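Local atomic coordinates of salivary nitrophorin (PDB entry 2IMQ), a protein that carries nitric oxide on a heme in bed bug saliva and delivers it to the victim during feeding, causing vasodilation. Residues G17-P22 with Y266-H271; D193-F198 with P239-R244; T223-P228 with E232-A237. All coordinates share one frame; numbering follows the deposited sequence. Where two conformers were deposited one is given.

How the interactions relate
The three contacts touch one another, and interaction 1 also borders the heme pocket: the side chain of Pro-22 lies about 7 Å from that of Cys-60, the proximal ligand of the heme iron. Interactions 2 and 3 lie away from the heme, their centres about 20 and 13 Å from that of interaction 1. Probable hydrogen bonds tie the three together: His-271 ND1 to Thr-242 OG1 (2.7 Å), Phe-226 N to Glu-270 O (2.9 Å) and Ser-240 N to Tyr-224 O (2.9 Å). Segments 239-244 and 223-228 therefore pass side by side, and both meet 266-271.

Interaction 1 of 3, residues G17-P22 with Y266-H271; sequences GHERAP and YKQTEH. With HEM (protoporphyrin IX containing Fe), chain B.
Pro-22 packs against Tyr-266 and Gln-268 where two loops of a DNase I-like beta-sandwich come together, one following strand 6-17 and the other leading into its sheet neighbour, strand 274-281. Because these strands are antiparallel, the end of one and the start of the other share a rim of the sheet, which here borders the heme pocket.

The tightly packed half is the buried, apolar pair of Pro-22 and Tyr-266, bordered by the amide oxygen of Gln-268. Pro-22 CG lies 3.9 Å from Tyr-266 CE2, the two side chains crossing at about a right angle, and Pro-22 CB is 3.7 Å from Gln-268 OE1. A proline suits this place: its rigid ring offers CH groups to several partners at once without bringing a polar group of its own. The first torsion of Tyr-266, with CG opposite the carbonyl carbon (chi1 -65°), places the ring beside the proline, and the hydroxyl hydrogen-bonds to Asn-24 O. Trp-14 of strand 6-17 touches both Pro-22 and Gln-268 and helps to close this half.

The other side is more open to solvent: Glu-19 and Gln-268 are only partly buried, and Glu-19 was modelled in two conformers, so the close approach it makes is provisional. In the one described here the carboxylate lies across the methylene of Gln-268, with Glu-19 OE2 3.2 Å from Gln-268 CB, and its plane stands 72° from that of the amide. A bend in the Gln-268 chain (chi2 104°) folds the amide toward Pro-22.

Segment 17-22 also lines the heme pocket. Pro-22 CD is 3.6 Å from vinyl carbon CBB, and Glu-19 O is 3.3 Å from methyl carbon CMC. Ala-21, small enough to sit directly against the porphyrin, brings its CB within 3.6 Å of pyrrole carbon C3B.

Interaction 2 of 3, residues D193-F198 with P239-R244; sequences DGLMAF and PSWTDR
Met-196 lays its terminal methyl over the six-membered ring of Trp-241. CE stands 3.5 Å from the ring centroid and only 8° off the normal, a well-centred CH-pi contact. SD follows at 3.9 Å from the same centroid, 27° off the normal, which makes this a Met-aromatic pair as well. The methionine was modelled in two conformers, and the geometry is that of the one described. Its chain leaves with CG opposite the backbone N (chi1 -159°) and then bends twice, bringing the flexible thioether round onto the indole. Leu-195 supplies the other apolar contact, its CD2 lying 3.8 Å from Trp-241 CH2 at the far end of the ring system; a branched side chain suits a buried position that must meet both the tryptophan and a helix behind it.

Beyond this first shell, the hydrogen bond from NE1 to the carbonyl of Phe-220 helps to hold the indole in its rotation. Arg-244 NH1 donates to Trp-241 O (3.0 Å), tying the tryptophan backbone to the guanidinium. The buried guanidinium is itself tethered by salt bridges, from NE to Glu-215 and from NH1 to Asp-199, which probably balance its charge. The sequence PSWTDR matches the P-(S/A)-W-(C/T)-D-R signature of inositol polyphosphate 5-phosphatases, relatives with the same fold.

Helix 192-196 thus rests on the run that leads into strand 243-248, an outermost strand of the five-stranded sheet, while Leu-195 also packs on Ala-183, Leu-186 and Val-187 of helix 180-188.

Interaction 3 of 3, residues T223-P228 with E232-A237; sequences TYKFKP and EYDLSA
Phe-226 and Tyr-233 form an offset stack, their centroids 4.4 Å apart and their planes inclined by 28°. Closest are Phe-226 CZ and Tyr-233 CE2, at 3.4 Å. The carbonyls of Tyr-224 and Lys-225 lie at the tyrosine's edge, near its plane, where the ring hydrogens carry slight positive charge; its hydroxyl bonds to Pro-222 O. Phe-226 also makes a cation-pi contact with Arg-272. The ring of Tyr-224 stacks with His-271; the peptide from Tyr-224 to Lys-225 is cis, and Lys-225 CB lies over one face of that ring.

The stacked residues are a non-hydrogen-bonded antiparallel pair, a lone bridge in a hairpin-like loop. Lys-227 N to Glu-232 O (2.9 Å) flanks it on one side, nearly straight at 172°; the bond from Asp-234 N to Lys-225 O (2.7 Å) flanks it on the other and is more bent.

Past the bridge the chain makes a type I turn from Asp-234 to Ala-237. Here the short side chain of Asp-234 suits an Asx turn: OD1 accepts from Ser-236 N (3.1 Å) and from Ser-236 OG (2.8 Å), both from the same face of the carboxylate. Lys-225 runs fully extended alongside Asp-234, long enough for its NZ to donate to Ser-236 OG (3.2 Å) and make a long salt bridge to Asp-234 OD2 (3.6 Å).

Interaction 1 of 3, residues G17-P22 with Y266-H271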
loop_
_atom_site.group_PDB
_atom_site.type_symbol
_atom_site.label_atom_id
_atom_site.label_comp_id
_atom_site.label_asym_id
_atom_site.label_seq_id
_atom_site.Cartn_x
_atom_site.Cartn_y
_atom_site.Cartn_z
ATOM N N GLY A 17 -0.080 -0.127 13.078
ATOM C CA GLY A 17 0.574 -0.131 14.385
ATOM C C GLY A 17 0.340 -1.432 15.116
ATOM O O GLY A 17 0.589 -2.511 14.559
ATOM N N HIS A 18 -0.165 -1.329 16.358
ATOM C CA HIS A 18 -0.498 -2.502 17.150
ATOM C C HIS A 18 -1.967 -2.884 17.008
ATOM O O HIS A 18 -2.429 -3.807 17.687
ATOM C CB HIS A 18 -0.140 -2.266 18.640
ATOM C CG HIS A 18 1.336 -2.138 18.894
ATOM N ND1 HIS A 18 2.080 -3.131 19.497
ATOM C CD2 HIS A 18 2.203 -1.136 18.616
ATOM C CE1 HIS A 18 3.341 -2.739 19.590
ATOM N NE2 HIS A 18 3.444 -1.533 19.055
ATOM N N GLU A 19 -2.719 -2.240 16.123
ATOM C CA GLU A 19 -4.153 -2.522 16.024
ATOM C C GLU A 19 -4.449 -3.834 15.309
ATOM O O GLU A 19 -3.869 -4.130 14.280
ATOM C CB GLU A 19 -4.958 -1.397 15.394
ATOM C CG GLU A 19 -6.069 -0.887 16.320
ATOM C CD GLU A 19 -7.428 -1.026 15.689
ATOM O OE1 GLU A 19 -8.417 -1.228 16.421
ATOM O OE2 GLU A 19 -7.497 -0.957 14.441
ATOM N N ARG A 20 -5.373 -4.607 15.875
ATOM C CA ARG A 20 -5.904 -5.781 15.210
ATOM C C ARG A 20 -6.680 -5.461 13.950
ATOM O O ARG A 20 -7.228 -4.380 13.795
ATOM C CB ARG A 20 -6.835 -6.543 16.147
ATOM C CG ARG A 20 -8.120 -5.849 16.496
ATOM C CD ARG A 20 -8.976 -6.662 17.417
ATOM N NE ARG A 20 -10.171 -5.955 17.861
ATOM C CZ ARG A 20 -11.039 -6.438 18.761
ATOM N NH1 ARG A 20 -10.854 -7.638 19.311
ATOM N NH2 ARG A 20 -12.105 -5.724 19.115
ATOM N N ALA A 21 -6.727 -6.401 13.020
ATOM C CA ALA A 21 -7.565 -6.226 11.857
ATOM C C ALA A 21 -8.995 -5.980 12.275
ATOM O O ALA A 21 -9.520 -6.631 13.220
ATOM C CB ALA A 21 -7.499 -7.422 10.946
ATOM N N PRO A 22 -9.674 -5.076 11.570
ATOM C CA PRO A 22 -11.089 -4.878 11.800
ATOM C C PRO A 22 -11.860 -6.090 11.315
ATOM O O PRO A 22 -11.327 -6.933 10.594
ATOM C CB PRO A 22 -11.415 -3.614 10.994
ATOM C CG PRO A 22 -10.405 -3.540 9.987
ATOM C CD PRO A 22 -9.166 -4.200 10.496
ATOM N N TYR A 266 -12.658 4.086 9.218
ATOM C CA TYR A 266 -11.743 3.326 10.036
ATOM C C TYR A 266 -10.901 4.262 10.881
ATOM O O TYR A 266 -9.775 4.626 10.475
ATOM C CB TYR A 266 -10.866 2.417 9.134
ATOM C CG TYR A 266 -11.668 1.355 8.422
ATOM C CD1 TYR A 266 -12.224 1.579 7.191
ATOM C CD2 TYR A 266 -11.910 0.122 9.021
ATOM C CE1 TYR A 266 -12.986 0.614 6.540
ATOM C CE2 TYR A 266 -12.661 -0.861 8.371
ATOM C CZ TYR A 266 -13.213 -0.615 7.148
ATOM O OH TYR A 266 -13.956 -1.552 6.457
ATOM N N LYS A 267 -11.447 4.673 12.047
ATOM C CA LYS A 267 -10.811 5.668 12.909
ATOM C C LYS A 267 -10.028 5.108 14.058
ATOM O O LYS A 267 -9.552 5.859 14.925
ATOM C CB LYS A 267 -11.848 6.623 13.519
ATOM C CG LYS A 267 -12.707 7.300 12.523
ATOM C CD LYS A 267 -13.634 8.328 13.159
ATOM C CE LYS A 267 -14.784 8.623 12.221
ATOM N NZ LYS A 267 -14.341 9.273 10.949
ATOM N N GLN A 268 -9.863 3.803 14.080
ATOM C CA GLN A 268 -9.338 3.117 15.242
ATOM C C GLN A 268 -7.934 3.553 15.554
ATOM O O GLN A 268 -7.430 3.343 16.666
ATOM C CB GLN A 268 -9.303 1.594 15.018
ATOM C CG GLN A 268 -10.656 0.965 14.742
ATOM C CD GLN A 268 -10.868 0.627 13.293
ATOM O OE1 GLN A 268 -11.104 -0.515 12.946
ATOM N NE2 GLN A 268 -10.779 1.602 12.455
ATOM N N THR A 269 -7.231 4.144 14.577
ATOM C CA THR A 269 -5.866 4.509 14.870
ATOM C C THR A 269 -5.499 5.907 14.343
ATOM O O THR A 269 -6.327 6.619 13.855
ATOM C CB THR A 269 -4.919 3.421 14.375
ATOM O OG1 THR A 269 -3.694 3.478 15.096
ATOM C CG2 THR A 269 -4.503 3.588 12.924
ATOM N N GLU A 270 -4.254 6.249 14.526
ATOM C CA GLU A 270 -3.739 7.547 14.172
ATOM C C GLU A 270 -3.615 7.795 12.645
ATOM O O GLU A 270 -3.506 8.940 12.223
ATOM C CB GLU A 270 -2.333 7.678 14.719
ATOM C CG GLU A 270 -2.054 7.540 16.186
ATOM C CD GLU A 270 -0.546 7.739 16.363
ATOM O OE1 GLU A 270 0.262 7.237 15.520
ATOM O OE2 GLU A 270 -0.178 8.440 17.300
ATOM N N HIS A 271 -3.535 6.719 11.867
ATOM C CA HIS A 271 -3.540 6.787 10.408
ATOM C C HIS A 271 -4.841 6.223 9.897
ATOM O O HIS A 271 -5.398 5.257 10.456
ATOM C CB HIS A 271 -2.476 5.881 9.822
ATOM C CG HIS A 271 -1.088 6.172 10.224
ATOM N ND1 HIS A 271 -0.172 6.761 9.364
ATOM C CD2 HIS A 271 -0.409 5.818 11.334
ATOM C CE1 HIS A 271 1.001 6.796 9.967
ATOM N NE2 HIS A 271 0.888 6.227 11.158
HETATM C CHA HEM B . -2.552 -12.634 8.301
HETATM C CHB HEM B . -4.463 -8.241 7.555
HETATM C CHC HEM B . -3.122 -6.918 11.985
HETATM C CHD HEM B . -0.948 -11.106 12.671
HETATM C C1A HEM B . -3.214 -11.597 7.708
HETATM C C2A HEM B . -3.834 -11.603 6.405
HETATM C C3A HEM B . -4.329 -10.355 6.207
HETATM C C4A HEM B . -4.067 -9.563 7.374
HETATM C CMA HEM B . -5.100 -9.889 4.985
HETATM C CAA HEM B . -3.934 -12.784 5.412
HETATM C CBA HEM B . -5.334 -13.387 5.709
HETATM C CGA HEM B . -5.590 -14.634 4.875
HETATM O O1A HEM B . -5.083 -15.695 5.233
HETATM O O2A HEM B . -6.360 -14.579 3.884
HETATM C C1B HEM B . -4.274 -7.525 8.695
HETATM C C2B HEM B . -4.738 -6.175 8.911
HETATM C C3B HEM B . -4.381 -5.796 10.132
HETATM C C4B HEM B . -3.688 -6.904 10.738
HETATM C CMB HEM B . -5.477 -5.511 7.804
HETATM C CAB HEM B . -4.609 -4.466 10.834
HETATM C CBB HEM B . -5.577 -3.629 10.437
HETATM C C1C HEM B . -2.446 -7.918 12.621
HETATM C C2C HEM B . -1.823 -7.864 13.920
HETATM C C3C HEM B . -1.280 -9.062 14.119
HETATM C C4C HEM B . -1.415 -9.839 12.927
HETATM C CMC HEM B . -1.953 -6.743 14.956
HETATM C CAC HEM B . -0.538 -9.522 15.366
HETATM C CBC HEM B . 0.556 -8.904 15.805
HETATM C C1D HEM B . -1.144 -11.863 11.537
HETATM C C2D HEM B . -0.546 -13.159 11.327
HETATM C C3D HEM B . -1.061 -13.641 10.010
HETATM C C4D HEM B . -1.906 -12.591 9.502
HETATM C CMD HEM B . 0.381 -13.913 12.280
HETATM C CAD HEM B . -0.668 -14.989 9.382
HETATM C CBD HEM B . -1.330 -16.057 10.239
HETATM C CGD HEM B . -1.304 -17.380 9.538
HETATM O O1D HEM B . -1.822 -18.366 10.155
HETATM O O2D HEM B . -0.770 -17.421 8.392
HETATM N NA HEM B . -3.379 -10.349 8.298
HETATM N NB HEM B . -3.614 -7.935 9.820
HETATM N NC HEM B . -2.150 -9.115 12.039
HETATM N ND HEM B . -1.919 -11.560 10.425
HETATM FE FE HEM B . -2.882 -9.794 10.213
#

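Interaction 2 of 3, residues D193-F198 with P239-R244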
loop_
_atom_site.group_PDB
_atom_site.type_symbol
_atom_site.label_atom_id
_atom_site.label_comp_id
_atom_site.label_asym_id
_atom_site.label_seq_id
_atom_site.Cartn_x
_atom_site.Cartn_y
_atom_site.Cartn_z
ATOM N N ASP A 193 -3.808 20.484 -3.021
ATOM C CA ASP A 193 -2.677 20.603 -3.917
ATOM C C ASP A 193 -1.646 21.578 -3.343
ATOM O O ASP A 193 -0.443 21.399 -3.517
ATOM C CB ASP A 193 -3.112 21.059 -5.293
ATOM C CG ASP A 193 -3.913 20.072 -6.031
ATOM O OD1 ASP A 193 -3.929 18.879 -5.672
ATOM O OD2 ASP A 193 -4.588 20.437 -7.038
ATOM N N GLY A 194 -2.100 22.577 -2.613
ATOM C CA GLY A 194 -1.206 23.520 -1.984
ATOM C C GLY A 194 -0.400 22.855 -0.907
ATOM O O GLY A 194 0.806 23.117 -0.754
ATOM N N LEU A 195 -1.016 21.997 -0.127
ATOM C CA LEU A 195 -0.306 21.265 0.923
ATOM C C LEU A 195 0.617 20.195 0.317
ATOM O O LEU A 195 1.748 19.972 0.781
ATOM C CB LEU A 195 -1.273 20.694 1.949
ATOM C CG LEU A 195 -0.626 20.043 3.177
ATOM C CD1 LEU A 195 0.284 20.999 3.856
ATOM C CD2 LEU A 195 -1.642 19.507 4.068
ATOM N N MET A 196 0.147 19.574 -0.748
ATOM C CA MET A 196 0.927 18.587 -1.482
ATOM C C MET A 196 2.199 19.164 -2.050
ATOM O O MET A 196 3.160 18.445 -2.308
ATOM C CB MET A 196 0.084 17.933 -2.591
ATOM C CG MET A 196 0.591 16.585 -3.074
ATOM S SD MET A 196 0.488 15.408 -1.662
ATOM C CE MET A 196 -1.029 14.655 -1.719
ATOM N N ALA A 197 2.267 20.477 -2.233
ATOM C CA ALA A 197 3.507 21.126 -2.659
ATOM C C ALA A 197 4.667 20.887 -1.667
ATOM O O ALA A 197 5.799 20.878 -2.065
ATOM C CB ALA A 197 3.309 22.579 -2.918
ATOM N N PHE A 198 4.352 20.620 -0.405
ATOM C CA PHE A 198 5.335 20.387 0.675
ATOM C C PHE A 198 5.577 18.897 0.915
ATOM O O PHE A 198 6.440 18.545 1.709
ATOM C CB PHE A 198 4.862 21.059 1.955
ATOM C CG PHE A 198 4.688 22.514 1.795
ATOM C CD1 PHE A 198 3.434 23.068 1.640
ATOM C CD2 PHE A 198 5.783 23.355 1.781
ATOM C CE1 PHE A 198 3.281 24.414 1.456
ATOM C CE2 PHE A 198 5.591 24.732 1.620
ATOM C CZ PHE A 198 4.361 25.226 1.447
ATOM N N PRO A 239 0.314 17.319 9.769
ATOM C CA PRO A 239 -0.544 16.450 8.984
ATOM C C PRO A 239 0.125 16.046 7.682
ATOM O O PRO A 239 0.650 16.869 6.938
ATOM C CB PRO A 239 -1.796 17.339 8.720
ATOM C CG PRO A 239 -1.886 18.226 9.930
ATOM C CD PRO A 239 -0.408 18.509 10.249
ATOM N N SER A 240 0.064 14.744 7.392
ATOM C CA SER A 240 0.758 14.156 6.262
ATOM C C SER A 240 -0.036 13.032 5.637
ATOM O O SER A 240 -0.919 12.461 6.286
ATOM C CB SER A 240 2.131 13.589 6.698
ATOM O OG SER A 240 2.990 14.586 7.137
ATOM N N TRP A 241 0.359 12.702 4.407
ATOM C CA TRP A 241 -0.132 11.543 3.684
ATOM C C TRP A 241 0.849 10.409 3.901
ATOM O O TRP A 241 1.947 10.400 3.328
ATOM C CB TRP A 241 -0.308 11.885 2.235
ATOM C CG TRP A 241 -1.484 12.800 2.010
ATOM C CD1 TRP A 241 -2.785 12.455 1.901
ATOM C CD2 TRP A 241 -1.426 14.219 1.811
ATOM N NE1 TRP A 241 -3.542 13.582 1.698
ATOM C CE2 TRP A 241 -2.725 14.670 1.610
ATOM C CE3 TRP A 241 -0.392 15.159 1.828
ATOM C CZ2 TRP A 241 -3.016 15.988 1.369
ATOM C CZ3 TRP A 241 -0.690 16.486 1.592
ATOM C CH2 TRP A 241 -2.006 16.873 1.379
ATOM N N THR A 242 0.452 9.477 4.728
ATOM C CA THR A 242 1.340 8.392 5.142
ATOM C C THR A 242 1.210 7.175 4.237
ATOM O O THR A 242 2.094 6.891 3.418
ATOM C CB THR A 242 1.165 8.119 6.598
ATOM O OG1 THR A 242 -0.193 7.821 6.848
ATOM C CG2 THR A 242 1.525 9.323 7.388
ATOM N N ASP A 243 0.059 6.540 4.258
ATOM C CA ASP A 243 -0.224 5.423 3.312
ATOM C C ASP A 243 -0.403 5.964 1.901
ATOM O O ASP A 243 -1.186 6.895 1.697
ATOM C CB ASP A 243 -1.473 4.685 3.755
ATOM C CG ASP A 243 -1.170 3.806 4.955
ATOM O OD1 ASP A 243 -0.579 2.697 4.721
ATOM O OD2 ASP A 243 -1.416 4.123 6.151
ATOM N N ARG A 244 0.283 5.375 0.933
ATOM C CA ARG A 244 0.273 5.798 -0.427
ATOM C C ARG A 244 0.141 4.592 -1.311
ATOM O O ARG A 244 0.512 3.481 -0.955
ATOM C CB ARG A 244 1.579 6.556 -0.816
ATOM C CG ARG A 244 2.039 7.581 0.199
ATOM C CD ARG A 244 1.155 8.812 0.346
ATOM N NE ARG A 244 1.389 9.798 -0.675
ATOM C CZ ARG A 244 2.234 10.807 -0.570
ATOM N NH1 ARG A 244 2.933 11.008 0.551
ATOM N NH2 ARG A 244 2.408 11.615 -1.615
#

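Interaction 3 of 3, residues T223-P228 with E232-A237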
loop_
_atom_site.group_PDB
_atom_site.type_symbol
_atom_site.label_atom_id
_atom_site.label_comp_id
_atom_site.label_asym_id
_atom_site.label_seq_id
_atom_site.Cartn_x
_atom_site.Cartn_y
_atom_site.Cartn_z
ATOM N N THR A 223 -3.869 11.784 6.031
ATOM C CA THR A 223 -4.380 10.599 6.716
ATOM C C THR A 223 -3.727 10.360 8.091
ATOM O O THR A 223 -4.021 9.369 8.764
ATOM C CB THR A 223 -4.158 9.376 5.848
ATOM O OG1 THR A 223 -2.750 9.226 5.555
ATOM C CG2 THR A 223 -4.946 9.474 4.557
ATOM N N TYR A 224 -2.920 11.292 8.543
ATOM C CA TYR A 224 -2.171 11.231 9.743
ATOM C C TYR A 224 -1.879 12.670 10.180
ATOM O O TYR A 224 -1.795 13.548 9.330
ATOM C CB TYR A 224 -0.869 10.465 9.487
ATOM C CG TYR A 224 0.191 10.464 10.486
ATOM C CD1 TYR A 224 0.233 9.525 11.505
ATOM C CD2 TYR A 224 1.197 11.414 10.429
ATOM C CE1 TYR A 224 1.274 9.501 12.420
ATOM C CE2 TYR A 224 2.276 11.357 11.286
ATOM C CZ TYR A 224 2.289 10.424 12.312
ATOM O OH TYR A 224 3.301 10.379 13.249
ATOM N N LYS A 225 -1.737 12.956 11.446
ATOM C CA LYS A 225 -1.938 12.079 12.580
ATOM C C LYS A 225 -3.213 12.472 13.278
ATOM O O LYS A 225 -3.370 13.644 13.628
ATOM C CB LYS A 225 -0.754 12.253 13.529
ATOM C CG LYS A 225 -0.764 11.424 14.817
ATOM C CD LYS A 225 0.441 11.815 15.634
ATOM C CE LYS A 225 0.574 11.096 16.930
ATOM N NZ LYS A 225 1.770 11.612 17.729
ATOM N N PHE A 226 -4.089 11.507 13.496
ATOM C CA PHE A 226 -5.380 11.722 14.124
ATOM C C PHE A 226 -5.347 11.290 15.576
ATOM O O PHE A 226 -4.607 10.383 15.991
ATOM C CB PHE A 226 -6.462 10.959 13.398
ATOM C CG PHE A 226 -6.809 11.527 12.074
ATOM C CD1 PHE A 226 -6.231 11.033 10.908
ATOM C CD2 PHE A 226 -7.649 12.631 11.996
ATOM C CE1 PHE A 226 -6.554 11.600 9.704
ATOM C CE2 PHE A 226 -7.982 13.199 10.795
ATOM C CZ PHE A 226 -7.407 12.695 9.653
ATOM N N LYS A 227 -6.197 11.933 16.360
ATOM C CA LYS A 227 -6.468 11.405 17.695
ATOM C C LYS A 227 -7.385 10.207 17.471
ATOM O O LYS A 227 -8.371 10.340 16.766
ATOM C CB LYS A 227 -7.104 12.483 18.565
ATOM C CG LYS A 227 -6.273 13.728 18.707
ATOM C CD LYS A 227 -6.988 14.795 19.504
ATOM C CE LYS A 227 -6.040 15.938 19.785
ATOM N NZ LYS A 227 -4.919 15.462 20.636
ATOM N N PRO A 228 -7.032 9.016 17.949
ATOM C CA PRO A 228 -7.850 7.823 17.670
ATOM C C PRO A 228 -9.354 7.987 17.932
ATOM O O PRO A 228 -9.758 8.678 18.874
ATOM C CB PRO A 228 -7.267 6.789 18.622
ATOM C CG PRO A 228 -5.868 7.166 18.747
ATOM C CD PRO A 228 -5.846 8.671 18.748
ATOM N N GLU A 232 -10.100 14.520 14.416
ATOM C CA GLU A 232 -9.323 15.675 14.845
ATOM C C GLU A 232 -7.839 15.355 14.710
ATOM O O GLU A 232 -7.333 14.344 15.220
ATOM C CB GLU A 232 -9.671 16.074 16.271
ATOM C CG GLU A 232 -11.115 16.539 16.440
ATOM C CD GLU A 232 -11.521 16.703 17.871
ATOM O OE1 GLU A 232 -10.631 16.977 18.723
ATOM O OE2 GLU A 232 -12.734 16.544 18.136
ATOM N N TYR A 233 -7.140 16.226 14.031
ATOM C CA TYR A 233 -5.680 16.052 13.959
ATOM C C TYR A 233 -5.044 16.260 15.295
ATOM O O TYR A 233 -5.365 17.210 16.013
ATOM C CB TYR A 233 -5.018 16.947 12.931
ATOM C CG TYR A 233 -5.363 16.558 11.524
ATOM C CD1 TYR A 233 -6.360 17.198 10.850
ATOM C CD2 TYR A 233 -4.683 15.539 10.873
ATOM C CE1 TYR A 233 -6.706 16.844 9.590
ATOM C CE2 TYR A 233 -5.013 15.175 9.633
ATOM C CZ TYR A 233 -6.022 15.809 8.968
ATOM O OH TYR A 233 -6.424 15.500 7.704
ATOM N N ASP A 234 -4.177 15.339 15.627
ATOM C CA ASP A 234 -3.184 15.522 16.644
ATOM C C ASP A 234 -2.017 16.307 16.041
ATOM O O ASP A 234 -1.203 15.758 15.260
ATOM C CB ASP A 234 -2.751 14.165 17.150
ATOM C CG ASP A 234 -1.666 14.259 18.188
ATOM O OD1 ASP A 234 -1.120 15.340 18.390
ATOM O OD2 ASP A 234 -1.248 13.263 18.830
ATOM N N LEU A 235 -1.926 17.587 16.395
ATOM C CA LEU A 235 -1.000 18.483 15.764
ATOM C C LEU A 235 0.395 18.490 16.351
ATOM O O LEU A 235 1.212 19.302 15.964
ATOM C CB LEU A 235 -1.586 19.886 15.634
ATOM C CG LEU A 235 -2.877 19.891 14.799
ATOM C CD1 LEU A 235 -3.661 21.145 15.055
ATOM C CD2 LEU A 235 -2.592 19.640 13.314
ATOM N N SER A 236 0.690 17.484 17.193
ATOM C CA SER A 236 2.065 17.094 17.526
ATOM C C SER A 236 2.905 16.656 16.322
ATOM O O SER A 236 4.121 16.688 16.357
ATOM C CB SER A 236 2.122 15.975 18.567
ATOM O OG SER A 236 1.585 14.758 18.108
ATOM N N ALA A 237 2.248 16.281 15.233
ATOM C CA ALA A 237 2.893 16.054 13.939
ATOM C C ALA A 237 2.213 16.908 12.882
ATOM O O ALA A 237 1.008 17.119 12.872
ATOM C CB ALA A 237 2.774 14.579 13.571
HETATM O O HOH W 1 -1.343 15.692 12.445
HETATM O O HOH W 2 -2.887 10.530 17.954
#